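Side-chain contacts in Bm4233, isoform b (Brugia malayi, PDB 6ANY), which probably binds sterols and other lipids as a secreted venom allergen-like protein of the CAP superfamily, and is a vaccine candidate for lymphatic filariasis: residues Arg24-Ile28 with His29-Lys33; Gln60-Ala63 with Asn64-Val67; Ser109-Pro112 with Lys113-Gln117. All blocks are in the same frame, centred on the assembly; numbering follows the deposited sequence.

Contact 1 of 3, residues Arg24-Ile28 with His29-Lys33; sequences RSLLI and HGKLK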
loop_
_atom_site.group_PDB
_atom_site.type_symbol
_atom_site.label_atom_id
_atom_site.label_comp_id
_atom_site.label_asym_id
_atom_site.label_seq_id
_atom_site.Cartn_x
_atom_site.Cartn_y
_atom_site.Cartn_z
ATOM N N ARG A 24 -7.899 2.913 2.443
ATOM C CA ARG A 24 -7.882 4.245 1.896
ATOM C C ARG A 24 -9.197 4.930 2.067
ATOM O O ARG A 24 -9.241 6.075 2.486
ATOM C CB ARG A 24 -7.475 4.196 0.435
ATOM C CG ARG A 24 -5.964 4.120 0.296
ATOM C CD ARG A 24 -5.553 3.504 -1.018
ATOM N NE ARG A 24 -5.462 4.468 -2.111
ATOM C CZ ARG A 24 -4.409 5.231 -2.401
ATOM N NH1 ARG A 24 -3.271 5.119 -1.718
ATOM N NH2 ARG A 24 -4.460 6.038 -3.475
ATOM N N SER A 25 -10.284 4.223 1.773
ATOM C CA SER A 25 -11.633 4.765 1.945
ATOM C C SER A 25 -11.956 5.078 3.404
ATOM O O SER A 25 -12.441 6.186 3.737
ATOM C CB SER A 25 -12.646 3.799 1.333
ATOM O OG SER A 25 -13.929 4.223 1.634
ATOM N N LEU A 26 -11.673 4.142 4.301
ATOM C CA LEU A 26 -11.859 4.396 5.754
ATOM C C LEU A 26 -11.084 5.605 6.183
ATOM O O LEU A 26 -11.597 6.434 6.909
ATOM C CB LEU A 26 -11.436 3.210 6.601
ATOM C CG LEU A 26 -12.363 1.991 6.549
ATOM C CD1 LEU A 26 -11.749 0.872 7.336
ATOM C CD2 LEU A 26 -13.759 2.231 7.123
ATOM N N LEU A 27 -9.861 5.756 5.676
ATOM C CA LEU A 27 -9.045 6.906 6.018
ATOM C C LEU A 27 -9.644 8.226 5.545
ATOM O O LEU A 27 -9.671 9.199 6.332
ATOM C CB LEU A 27 -7.668 6.783 5.365
ATOM C CG LEU A 27 -6.623 7.802 5.680
ATOM C CD1 LEU A 27 -6.307 7.862 7.194
ATOM C CD2 LEU A 27 -5.404 7.535 4.836
ATOM N N ILE A 28 -10.032 8.320 4.261
ATOM C CA ILE A 28 -10.599 9.612 3.738
ATOM C C ILE A 28 -12.022 9.933 4.274
ATOM O O ILE A 28 -12.445 11.069 4.224
ATOM C CB ILE A 28 -10.597 9.712 2.222
ATOM C CG1 ILE A 28 -11.392 8.587 1.607
ATOM C CG2 ILE A 28 -9.162 9.745 1.674
ATOM C CD1 ILE A 28 -11.551 8.779 0.134
ATOM N N HIS A 29 -12.687 8.940 4.867
ATOM C CA HIS A 29 -13.929 9.137 5.556
ATOM C C HIS A 29 -13.767 9.493 7.038
ATOM O O HIS A 29 -14.764 9.635 7.706
ATOM C CB HIS A 29 -14.823 7.924 5.422
ATOM C CG HIS A 29 -15.507 7.851 4.113
ATOM N ND1 HIS A 29 -14.900 7.348 2.980
ATOM C CD2 HIS A 29 -16.715 8.332 3.718
ATOM C CE1 HIS A 29 -15.743 7.430 1.969
ATOM N NE2 HIS A 29 -16.859 8.000 2.404
ATOM N N GLY A 30 -12.545 9.776 7.500
ATOM C CA GLY A 30 -12.339 10.222 8.868
ATOM C C GLY A 30 -12.565 9.144 9.907
ATOM O O GLY A 30 -12.879 9.484 11.044
ATOM N N LYS A 31 -12.413 7.862 9.542
ATOM C CA LYS A 31 -12.728 6.757 10.491
ATOM C C LYS A 31 -11.501 6.181 11.213
ATOM O O LYS A 31 -11.677 5.241 12.014
ATOM C CB LYS A 31 -13.432 5.575 9.809
ATOM C CG LYS A 31 -14.467 5.940 8.751
ATOM C CD LYS A 31 -15.920 5.827 9.197
ATOM C CE LYS A 31 -16.260 6.786 10.307
ATOM N NZ LYS A 31 -17.716 7.124 10.270
ATOM N N LEU A 32 -10.296 6.645 10.912
ATOM C CA LEU A 32 -9.076 6.012 11.463
ATOM C C LEU A 32 -8.237 6.960 12.340
ATOM O O LEU A 32 -7.966 8.074 11.967
ATOM C CB LEU A 32 -8.161 5.413 10.361
ATOM C CG LEU A 32 -8.796 4.429 9.383
ATOM C CD1 LEU A 32 -7.815 4.077 8.316
ATOM C CD2 LEU A 32 -9.345 3.214 10.122
ATOM N N LYS A 33 -7.826 6.463 13.499
ATOM C CA LYS A 33 -7.128 7.225 14.487
ATOM C C LYS A 33 -5.644 7.194 14.215
ATOM O O LYS A 33 -5.105 6.175 13.798
ATOM C CB LYS A 33 -7.406 6.681 15.903
ATOM C CG LYS A 33 -8.777 7.111 16.449
ATOM C CD LYS A 33 -9.291 6.262 17.565
ATOM C CE LYS A 33 -10.339 7.013 18.388
ATOM N NZ LYS A 33 -10.981 6.075 19.368
HETATM O O HOH W 1 -9.450 8.692 9.035
#

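Contact 2 of 3, residues Gln60-Ala63 with Asn64-Val67; sequences QRWA and NQCV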
loop_
_atom_site.group_PDB
_atom_site.type_symbol
_atom_site.label_atom_id
_atom_site.label_comp_id
_atom_site.label_asym_id
_atom_site.label_seq_id
_atom_site.Cartn_x
_atom_site.Cartn_y
_atom_site.Cartn_z
ATOM N N GLN A 60 7.892 -9.423 -7.528
ATOM C CA GLN A 60 8.166 -10.867 -7.490
ATOM C C GLN A 60 9.646 -11.158 -7.723
ATOM O O GLN A 60 10.211 -12.011 -7.013
ATOM C CB GLN A 60 7.324 -11.628 -8.554
ATOM C CG GLN A 60 7.375 -13.107 -8.391
ATOM C CD GLN A 60 6.856 -13.563 -7.052
ATOM O OE1 GLN A 60 5.743 -13.272 -6.727
ATOM N NE2 GLN A 60 7.665 -14.265 -6.268
ATOM N N ARG A 61 10.280 -10.461 -8.678
ATOM C CA ARG A 61 11.696 -10.693 -8.920
ATOM C C ARG A 61 12.493 -10.477 -7.652
ATOM O O ARG A 61 13.422 -11.252 -7.397
ATOM C CB ARG A 61 12.307 -9.894 -10.079
ATOM C CG ARG A 61 11.915 -10.468 -11.451
ATOM C CD ARG A 61 12.584 -9.708 -12.604
ATOM N NE ARG A 61 12.037 -8.345 -12.758
ATOM C CZ ARG A 61 11.050 -7.968 -13.599
ATOM N NH1 ARG A 61 10.432 -8.822 -14.412
ATOM N NH2 ARG A 61 10.668 -6.708 -13.624
ATOM N N TRP A 62 12.105 -9.447 -6.867
ATOM C CA TRP A 62 12.776 -9.164 -5.654
ATOM C C TRP A 62 12.468 -10.134 -4.542
ATOM O O TRP A 62 13.388 -10.603 -3.900
ATOM C CB TRP A 62 12.598 -7.704 -5.224
ATOM C CG TRP A 62 13.361 -7.411 -4.010
ATOM C CD1 TRP A 62 12.865 -7.120 -2.790
ATOM C CD2 TRP A 62 14.780 -7.476 -3.871
ATOM N NE1 TRP A 62 13.895 -6.954 -1.897
ATOM C CE2 TRP A 62 15.080 -7.137 -2.538
ATOM C CE3 TRP A 62 15.835 -7.700 -4.778
ATOM C CZ2 TRP A 62 16.372 -7.035 -2.065
ATOM C CZ3 TRP A 62 17.137 -7.630 -4.298
ATOM C CH2 TRP A 62 17.392 -7.300 -2.951
ATOM N N ALA A 63 11.210 -10.545 -4.414
ATOM C CA ALA A 63 10.791 -11.528 -3.447
ATOM C C ALA A 63 11.506 -12.855 -3.561
ATOM O O ALA A 63 11.829 -13.491 -2.554
ATOM C CB ALA A 63 9.268 -11.745 -3.563
ATOM N N ASN A 64 11.727 -13.307 -4.795
ATOM C CA ASN A 64 12.510 -14.507 -5.103
ATOM C C ASN A 64 13.893 -14.527 -4.476
ATOM O O ASN A 64 14.392 -15.582 -4.254
ATOM C CB ASN A 64 12.678 -14.621 -6.659
ATOM C CG ASN A 64 11.362 -14.988 -7.363
ATOM O OD1 ASN A 64 10.374 -15.332 -6.695
ATOM N ND2 ASN A 64 11.322 -14.888 -8.668
ATOM N N GLN A 65 14.495 -13.367 -4.184
ATOM C CA GLN A 65 15.802 -13.308 -3.530
ATOM C C GLN A 65 15.797 -13.732 -2.077
ATOM O O GLN A 65 16.859 -14.075 -1.581
ATOM C CB GLN A 65 16.413 -11.912 -3.601
ATOM C CG GLN A 65 16.605 -11.352 -4.971
ATOM C CD GLN A 65 17.330 -12.282 -5.880
ATOM O OE1 GLN A 65 18.453 -12.725 -5.598
ATOM N NE2 GLN A 65 16.690 -12.602 -6.997
ATOM N N CYS A 66 14.610 -13.730 -1.417
ATOM C CA CYS A 66 14.464 -14.059 -0.014
ATOM C C CYS A 66 15.348 -13.158 0.873
ATOM O O CYS A 66 16.025 -13.602 1.801
ATOM C CB CYS A 66 14.744 -15.525 0.227
ATOM S SG CYS A 66 13.481 -16.595 -0.464
ATOM N N VAL A 67 15.342 -11.864 0.575
ATOM C CA VAL A 67 16.093 -10.925 1.354
ATOM C C VAL A 67 15.154 -9.954 1.965
ATOM O O VAL A 67 14.403 -9.242 1.236
ATOM C CB VAL A 67 17.075 -10.142 0.452
ATOM C CG1 VAL A 67 17.771 -9.057 1.229
ATOM C CG2 VAL A 67 18.178 -11.075 -0.128
HETATM O O HOH W 2 13.442 -10.474 -1.105
#

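Contact 3 of 3, residues Ser109-Pro112 with Lys113-Gln117; sequences SELP and KLYKQ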
loop_
_atom_site.group_PDB
_atom_site.type_symbol
_atom_site.label_atom_id
_atom_site.label_comp_id
_atom_site.label_asym_id
_atom_site.label_seq_id
_atom_site.Cartn_x
_atom_site.Cartn_y
_atom_site.Cartn_z
ATOM N N SER A 109 -0.414 -0.586 10.130
ATOM C CA SER A 109 -0.458 -0.419 11.576
ATOM C C SER A 109 0.452 0.715 12.055
ATOM O O SER A 109 0.350 1.161 13.209
ATOM C CB SER A 109 -0.035 -1.722 12.314
ATOM O OG SER A 109 1.411 -1.916 12.277
ATOM N N GLU A 110 1.360 1.180 11.197
ATOM C CA GLU A 110 2.160 2.381 11.490
ATOM C C GLU A 110 1.328 3.606 11.823
ATOM O O GLU A 110 1.790 4.471 12.606
ATOM C CB GLU A 110 3.160 2.696 10.358
ATOM C CG GLU A 110 4.283 1.704 10.268
ATOM C CD GLU A 110 5.130 1.849 9.040
ATOM O OE1 GLU A 110 4.795 2.643 8.141
ATOM O OE2 GLU A 110 6.164 1.146 8.963
ATOM N N LEU A 111 0.087 3.671 11.294
ATOM C CA LEU A 111 -0.714 4.856 11.519
ATOM C C LEU A 111 -1.098 5.014 12.996
ATOM O O LEU A 111 -0.785 6.071 13.606
ATOM C CB LEU A 111 -1.931 4.893 10.606
ATOM C CG LEU A 111 -3.087 5.821 11.074
ATOM C CD1 LEU A 111 -2.703 7.289 10.935
ATOM C CD2 LEU A 111 -4.353 5.545 10.325
ATOM N N PRO A 112 -1.782 3.998 13.579
ATOM C CA PRO A 112 -2.200 4.132 14.979
ATOM C C PRO A 112 -1.062 4.030 15.957
ATOM O O PRO A 112 -1.079 4.712 16.978
ATOM C CB PRO A 112 -3.193 2.988 15.160
ATOM C CG PRO A 112 -2.905 2.054 14.059
ATOM C CD PRO A 112 -2.502 2.881 12.927
ATOM N N LYS A 113 -0.036 3.263 15.635
ATOM C CA LYS A 113 1.121 3.046 16.558
ATOM C C LYS A 113 2.236 4.083 16.503
ATOM O O LYS A 113 2.790 4.356 17.534
ATOM C CB LYS A 113 1.765 1.693 16.343
ATOM C CG LYS A 113 0.819 0.528 16.383
ATOM C CD LYS A 113 -0.080 0.475 17.617
ATOM C CE LYS A 113 0.408 -0.470 18.701
ATOM N NZ LYS A 113 -0.715 -1.144 19.434
ATOM N N LEU A 114 2.567 4.622 15.321
ATOM C CA LEU A 114 3.702 5.539 15.162
ATOM C C LEU A 114 3.418 6.934 14.553
ATOM O O LEU A 114 4.320 7.795 14.545
ATOM C CB LEU A 114 4.748 4.875 14.313
ATOM C CG LEU A 114 5.322 3.567 14.876
ATOM C CD1 LEU A 114 6.054 2.884 13.749
ATOM C CD2 LEU A 114 6.261 3.856 16.046
ATOM N N TYR A 115 2.257 7.142 13.981
ATOM C CA TYR A 115 1.965 8.382 13.220
ATOM C C TYR A 115 1.312 9.422 14.149
ATOM O O TYR A 115 0.185 9.301 14.530
ATOM C CB TYR A 115 1.092 8.087 12.015
ATOM C CG TYR A 115 0.866 9.257 11.128
ATOM C CD1 TYR A 115 -0.188 10.143 11.339
ATOM C CD2 TYR A 115 1.689 9.489 10.098
ATOM C CE1 TYR A 115 -0.398 11.220 10.507
ATOM C CE2 TYR A 115 1.459 10.532 9.248
ATOM C CZ TYR A 115 0.433 11.421 9.501
ATOM O OH TYR A 115 0.217 12.462 8.670
ATOM N N LYS A 116 2.080 10.430 14.516
ATOM C CA LYS A 116 1.578 11.440 15.413
ATOM C C LYS A 116 0.623 12.373 14.675
ATOM O O LYS A 116 0.693 12.552 13.441
ATOM C CB LYS A 116 2.750 12.271 16.006
ATOM C CG LYS A 116 3.241 13.343 15.038
ATOM C CD LYS A 116 4.496 14.088 15.527
ATOM C CE LYS A 116 4.990 14.974 14.413
ATOM N NZ LYS A 116 6.240 15.662 14.739
ATOM N N GLN A 117 -0.277 12.965 15.436
ATOM C CA GLN A 117 -1.188 13.989 14.908
ATOM C C GLN A 117 -0.464 14.972 13.984
ATOM O O GLN A 117 0.493 15.637 14.428
ATOM C CB GLN A 117 -1.827 14.744 16.078
ATOM C CG GLN A 117 -2.552 16.021 15.670
ATOM C CD GLN A 117 -4.022 15.843 15.744
ATOM O OE1 GLN A 117 -4.627 15.305 14.816
ATOM N NE2 GLN A 117 -4.611 16.238 16.892
#

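Contact 1 of 3, residues Arg24-Ile28 with His29-Lys33
The imidazole of His29 turns its ND1 edge back onto the helix end and meets Ser25 O at 2.8 Å. This carbonyl oxygen lies only 5° out of the ring plane, while ND1 stands 43° above the carbonyl plane, so the bond is in plane for the ring but not for the peptide. His29 N donates to the same oxygen; two donors from one residue therefore grip Ser25 O and limit rotation of the ring. A first torsion of -78° leaves His29 CG beside its own backbone N, and together with chi2 this brings ND1 within range. Ser25 OG sits close by but bonds to Ser199 O. On another side of the helix end, Leu32 lies over Leu26 and Leu27: its CG is 4.0 Å from Leu26 CB, and its CD1 is 4.0 Å from Leu27 CB. Lys31 crosses Leu26 at about a right angle, Lys31 CG against Leu26 CD2. A water links Leu27 O to Leu32 N. Gly30, with positive phi, is the C-prime residue of a Schellman motif, in which Lys31 N reaches Leu26 O at 3.1 Å and Gly30 N reaches Leu27 O at 3.2 Å, terminating helix 10-28 of the CAP domain.

Contact 2 of 3, residues Gln60-Ala63 with Asn64-Val67
Gln60 CG lies anti to the backbone N (chi1 -169°) and the chain bends at chi2 (60°), which swings the amide along the helix to Asn64, whose own chi1 of -71° holds CG beside its backbone N. The two side chains cross at about a right angle, and Gln60 NE2 donates to Asn64 OD1 at 2.9 Å. The acceptor lies in the amide plane of Gln60, whereas the donor stands above the carbonyl plane of Asn64. Gln60 NE2 also bonds to Ile150 O, which gives the amide nitrogen of this buried residue two acceptors. The backbone repeats the pairing, Asn64 N donating to Gln60 O at 3.0 Å. From Ala63 to Cys66 the chain makes a type I beta turn closed by Cys66 N to Ala63 O at 3.0 Å, and Cys66, at positive phi, carries the disulfide to Cys154; the turn leads the chain out of helix 53-63 of the CAP domain. Gln65 packs against the benzo part of the Trp62 indole: its CB lies over one ring face and its CG is 3.7 Å from Trp62 CE3. Across the same six-membered ring, Val67 CB approaches Trp62 CZ2 at 4.1 Å, the side chains meeting at a slant, while Trp62 NE1 is bonded to Gly69 O. A water donates to Trp62 O at 2.8 Å and accepts from Val67 N; it rests 3.6 Å above the indole plane, displaced toward the rim.

Contact 3 of 3, residues Ser109-Pro112 with Lys113-Gln117
Ser109 O receives the backbone N of Lys113 at 3.2 Å. One residue on, Leu114 N donates to Glu110 O at 2.8 Å. Tyr115 N then reaches Leu111 O at 3.2 Å, with a more bent N-H angle of 141°. These three i to i+4 bonds are the alpha-helical pattern of the short helix 110-114, which follows helix 99-108 in the CAP domain and ends with Leu114; Tyr115 is the first residue to leave helical backbone angles. The polar ends of Ser109, Glu110 and Tyr115 find their partners outside the two segments. Both carboxylate oxygens of Glu110 are taken, OE2 by His134 ND1 and OE1 by Phe135 N, so that the group is tied to helix 133-138; the Glu-His pair is consistent with the His/Glu tetrad of the central CAP cavity. Ser109 OG pairs with Ser106 O, and Tyr115 OH with Asn118 ND2. Farther along, Lys116 NZ forms a salt bridge with Asp126 OD2, and Gln117 OE1 bonds to Thr38 OG1. Beside these bonds the segments meet through apolar groups. Leu111 CD1 touches Tyr115 CD1 at 3.8 Å, neither squarely over the ring nor at its edge; the phenol's chi1 of -174° sets CG beside its carbonyl carbon and sends the ring past the leucine. Glu110 CG meets Leu114 CD1 at 4.1 Å, the methylene stem making the contact. The aliphatic CG of Lys113 lies against Ser109 O at 3.3 Å.

From the N terminus, contact 1 comes first, where helix 10-28 passes into the loop before strand 43-44. Contact 2 follows at the end of helix 53-63, opening the loop to strand 80-87, and contact 3 lies on the short helix 110-114. Each is local, at the C-terminal end of a helix, and the three stand in series without nesting or crossing. Contacts 1 and 3 touch: Lys33 O lies 3.4 Å from Leu111 CG, and Leu32 CB packs on Leu111 CD2, joining the loop after the first helix to helix 110-114. Contact 2 lies across the chain's centre from contact 1, their centres 32 Å apart; it does not touch contact 3 either, the nearest atoms being about 15 Å apart, and its disulfide ties it to helix 154-157.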